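Side-chain contacts in copper-transporting ATPase (Sulfolobus solfataricus, PDB 2YJ3), which probably couples ATP hydrolysis to the transport of copper across the cell membrane, this chain being its soluble catalytic piece: residues 181-184 with 185-188; 240-243 with 244-247. The protein carries 1 engineered substitution. One frame throughout, in Å; residues are numbered along the deposited sequence.

Contact 1 (181-184 with 185-188); sequences NLSP and EDKV. With SO4 (sulfate ion), chain C.
S183 and D186 trade bonds across the first turn of helix 184-196. D186 N donates to S183 OG at 2.9 Å, and S183 N returns a bond to D186 OD2 at 3.0 Å with an N-H...O angle of 171°. That second bond is straight at the hydrogen, yet it reaches OD2 from above the carboxylate plane, 62° out of it. S183 OG is turned between its own N and carbonyl carbon (chi1 73°), which brings it over the open end of the helix. Packing is tight beside this pair: L182 crosses D186 at a slant, its CD2 lying 3.5 Å from D186 CB, while L182 CB meets K187 CG at 4.0 Å. The solvent side is looser. There the exposed E185, bent at chi2, folds its carboxylate back along the proline ring, OE1 coming 3.4 Å from P184 CD. K187, a known ATP-binding residue extended beyond CG, diverges from it; its NZ donates to O1 of a sulfate, probably from the crystallisation liquor, at 2.6 Å and forms a salt bridge with E34. The arrangement is a capping box, starting the helix that brings this lysine into the nucleotide site of a haloacid dehalogenase-like domain.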
loop_
_atom_site.group_PDB
_atom_site.type_symbol
_atom_site.label_atom_id
_atom_site.label_comp_id
_atom_site.label_asym_id
_atom_site.label_seq_id
_atom_site.Cartn_x
_atom_site.Cartn_y
_atom_site.Cartn_z
ATOM N N ASN A 181 -3.031 12.563 1.348
ATOM C CA ASN A 181 -2.137 13.074 2.375
ATOM C C ASN A 181 -2.595 12.796 3.798
ATOM O O ASN A 181 -2.329 13.585 4.714
ATOM C CB ASN A 181 -1.894 14.574 2.191
ATOM C CG ASN A 181 -0.519 14.983 2.642
ATOM O OD1 ASN A 181 -0.363 15.700 3.629
ATOM N ND2 ASN A 181 0.498 14.507 1.936
ATOM N N LEU A 182 -3.271 11.668 3.982
ATOM C CA LEU A 182 -3.807 11.320 5.289
ATOM C C LEU A 182 -2.818 10.564 6.169
ATOM O O LEU A 182 -2.142 9.646 5.717
ATOM C CB LEU A 182 -5.078 10.491 5.133
ATOM C CG LEU A 182 -6.246 11.213 4.479
ATOM C CD1 LEU A 182 -7.457 10.301 4.509
ATOM C CD2 LEU A 182 -6.543 12.506 5.197
ATOM N N SER A 183 -2.744 10.962 7.435
ATOM C CA SER A 183 -2.038 10.180 8.439
ATOM C C SER A 183 -2.943 9.057 8.910
ATOM O O SER A 183 -4.167 9.126 8.748
ATOM C CB SER A 183 -1.715 11.049 9.647
ATOM O OG SER A 183 -2.909 11.291 10.381
ATOM N N PRO A 184 -2.350 8.027 9.527
ATOM C CA PRO A 184 -3.175 6.942 10.055
ATOM C C PRO A 184 -4.280 7.514 10.929
ATOM O O PRO A 184 -5.404 7.000 10.910
ATOM C CB PRO A 184 -2.184 6.125 10.892
ATOM C CG PRO A 184 -0.855 6.398 10.254
ATOM C CD PRO A 184 -0.919 7.836 9.825
ATOM N N GLU A 185 -3.974 8.587 11.656
ATOM C CA GLU A 185 -4.940 9.188 12.572
ATOM C C GLU A 185 -6.047 9.931 11.833
ATOM O O GLU A 185 -7.194 9.943 12.278
ATOM C CB GLU A 185 -4.240 10.114 13.576
ATOM C CG GLU A 185 -3.362 9.364 14.582
ATOM C CD GLU A 185 -2.175 8.648 13.939
ATOM O OE1 GLU A 185 -1.688 9.119 12.890
ATOM O OE2 GLU A 185 -1.722 7.618 14.488
ATOM N N ASP A 186 -5.703 10.556 10.710
ATOM C CA ASP A 186 -6.709 11.145 9.837
ATOM C C ASP A 186 -7.683 10.078 9.352
ATOM O O ASP A 186 -8.889 10.297 9.316
ATOM C CB ASP A 186 -6.047 11.800 8.629
ATOM C CG ASP A 186 -5.070 12.883 9.021
ATOM O OD1 ASP A 186 -5.055 13.255 10.214
ATOM O OD2 ASP A 186 -4.318 13.358 8.141
ATOM N N LYS A 187 -7.163 8.922 8.964
ATOM C CA LYS A 187 -8.037 7.855 8.469
ATOM C C LYS A 187 -8.986 7.401 9.575
ATOM O O LYS A 187 -10.192 7.269 9.354
ATOM C CB LYS A 187 -7.226 6.671 7.928
ATOM C CG LYS A 187 -6.288 7.048 6.795
ATOM C CD LYS A 187 -5.408 5.880 6.361
ATOM C CE LYS A 187 -4.329 6.368 5.400
ATOM N NZ LYS A 187 -3.324 5.313 5.084
ATOM N N VAL A 188 -8.444 7.195 10.776
ATOM C CA VAL A 188 -9.260 6.737 11.896
ATOM C C VAL A 188 -10.424 7.703 12.163
ATOM O O VAL A 188 -11.569 7.275 12.338
ATOM C CB VAL A 188 -8.413 6.497 13.178
ATOM C CG1 VAL A 188 -8.303 7.767 14.012
ATOM C CG2 VAL A 188 -9.014 5.386 14.011
HETATM S S SO4 C . -0.447 5.070 2.889
HETATM O O1 SO4 C . -0.873 5.669 4.150
HETATM O O2 SO4 C . -1.603 4.485 2.203
HETATM O O3 SO4 C . 0.161 6.082 2.017
HETATM O O4 SO4 C . 0.536 4.033 3.181
#

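Contact 2 (240-243 with 244-247); sequences SNDI and GTLL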
loop_
_atom_site.group_PDB
_atom_site.type_symbol
_atom_site.label_atom_id
_atom_site.label_comp_id
_atom_site.label_asym_id
_atom_site.label_seq_id
_atom_site.Cartn_x
_atom_site.Cartn_y
_atom_site.Cartn_z
ATOM N N SER A 240 -5.324 -14.509 -0.363
ATOM C CA SER A 240 -5.082 -14.599 -1.791
ATOM C C SER A 240 -4.649 -13.256 -2.363
ATOM O O SER A 240 -4.087 -13.190 -3.459
ATOM C CB SER A 240 -6.362 -15.061 -2.482
ATOM O OG SER A 240 -7.454 -14.246 -2.089
ATOM N N ASN A 241 -4.910 -12.186 -1.615
ATOM C CA ASN A 241 -4.749 -10.838 -2.139
ATOM C C ASN A 241 -5.664 -10.631 -3.327
ATOM O O ASN A 241 -5.485 -9.701 -4.114
ATOM C CB ASN A 241 -3.305 -10.574 -2.537
ATOM C CG ASN A 241 -2.405 -10.396 -1.345
ATOM O OD1 ASN A 241 -2.632 -9.514 -0.516
ATOM N ND2 ASN A 241 -1.378 -11.238 -1.241
ATOM N N ASP A 242 -6.661 -11.498 -3.435
ATOM C CA ASP A 242 -7.605 -11.449 -4.543
ATOM C C ASP A 242 -8.758 -10.507 -4.222
ATOM O O ASP A 242 -9.782 -10.937 -3.679
ATOM C CB ASP A 242 -8.139 -12.855 -4.827
ATOM C CG ASP A 242 -8.697 -12.987 -6.217
ATOM O OD1 ASP A 242 -8.921 -11.941 -6.860
ATOM O OD2 ASP A 242 -8.908 -14.137 -6.672
ATOM N N ILE A 243 -8.600 -9.223 -4.553
ATOM C CA ILE A 243 -9.649 -8.254 -4.246
ATOM C C ILE A 243 -10.868 -8.469 -5.121
ATOM O O ILE A 243 -12.000 -8.251 -4.684
ATOM C CB ILE A 243 -9.216 -6.784 -4.433
ATOM C CG1 ILE A 243 -7.732 -6.584 -4.149
ATOM C CG2 ILE A 243 -10.039 -5.897 -3.528
ATOM C CD1 ILE A 243 -7.466 -5.830 -2.850
ATOM N N GLY A 244 -10.637 -8.861 -6.366
ATOM C CA GLY A 244 -11.733 -9.086 -7.296
ATOM C C GLY A 244 -12.735 -10.050 -6.692
ATOM O O GLY A 244 -13.937 -9.786 -6.648
ATOM N N THR A 245 -12.221 -11.170 -6.205
ATOM C CA THR A 245 -13.041 -12.185 -5.570
ATOM C C THR A 245 -13.738 -11.655 -4.317
ATOM O O THR A 245 -14.818 -12.118 -3.944
ATOM C CB THR A 245 -12.188 -13.420 -5.241
ATOM O OG1 THR A 245 -11.745 -14.021 -6.467
ATOM C CG2 THR A 245 -12.990 -14.442 -4.437
ATOM N N LEU A 246 -13.128 -10.679 -3.659
ATOM C CA LEU A 246 -13.778 -10.074 -2.505
ATOM C C LEU A 246 -14.919 -9.193 -2.977
ATOM O O LEU A 246 -16.010 -9.199 -2.402
ATOM C CB LEU A 246 -12.788 -9.246 -1.691
ATOM C CG LEU A 246 -13.445 -8.429 -0.586
ATOM C CD1 LEU A 246 -14.081 -9.367 0.426
ATOM C CD2 LEU A 246 -12.408 -7.549 0.083
ATOM N N LEU A 247 -14.655 -8.432 -4.034
ATOM C CA LEU A 247 -15.633 -7.501 -4.572
ATOM C C LEU A 247 -16.721 -8.292 -5.275
ATOM O O LEU A 247 -17.874 -7.862 -5.356
ATOM C CB LEU A 247 -14.963 -6.516 -5.534
ATOM C CG LEU A 247 -14.275 -5.286 -4.933
ATOM C CD1 LEU A 247 -13.597 -5.623 -3.614
ATOM C CD2 LEU A 247 -13.286 -4.657 -5.915
#
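D242 faces T245 at the start of helix 243-250, and polar bonds, backbone bonds and apolar packing each take a share of the turn. The polar group is the N-cap: D242 OD2 receives a weak bond from T245 OG1 at 2.8 Å, while OD1 accepts from T245 N at 3.5 Å, also weak because it is long, though nearly straight at 169°. With CG anti to the nitrogen of D242 (chi1 -159°), the carboxylate swings forward to T245 and presents one oxygen to the hydroxyl and the other to the amide. Ahead of it, S240 OG bonds to G13 O.

Among the backbone bonds, L247 N to I243 O is short, 2.7 Å with a C=O...N angle of 164°. L246 N makes two weak bonds, to D242 O and to I243 O.

The apolar group lies on another side of the turn. I243 and L247 run side by side, CG2 of the first 3.6 Å from CD1 of the second, and both touch F33 of strand 30-34.

Replacing D242 by an alanine would probably leave the amide and hydroxyl of T245 without their carboxylate partner and the first turn less firmly capped. Chemically, a negative group set before a helix start is likely to interact favourably with the helix dipole, though its individual bonds here are weak.

In the fold
Both contacts are helix starts that follow a strand of the mixed sheet: contact 1 leads from strand 177-179 into helix 184-196, contact 2 from strand 236-238 into helix 243-250. Their centres lie 24 Å apart, with nearest atoms about 14 Å apart, so they do not touch. Contact 1 sits at the surface, its one buried residue being the lysine directed to the nucleotide site; contact 2 is partly buried, its isoleucine and a leucine packed against strand 219-223, the isoleucine also against strand 30-34. The chemistry follows: a reciprocal serine-aspartate box with sound bonds in the first, a one-way aspartate cap with weak bonds plus apolar packing in the second.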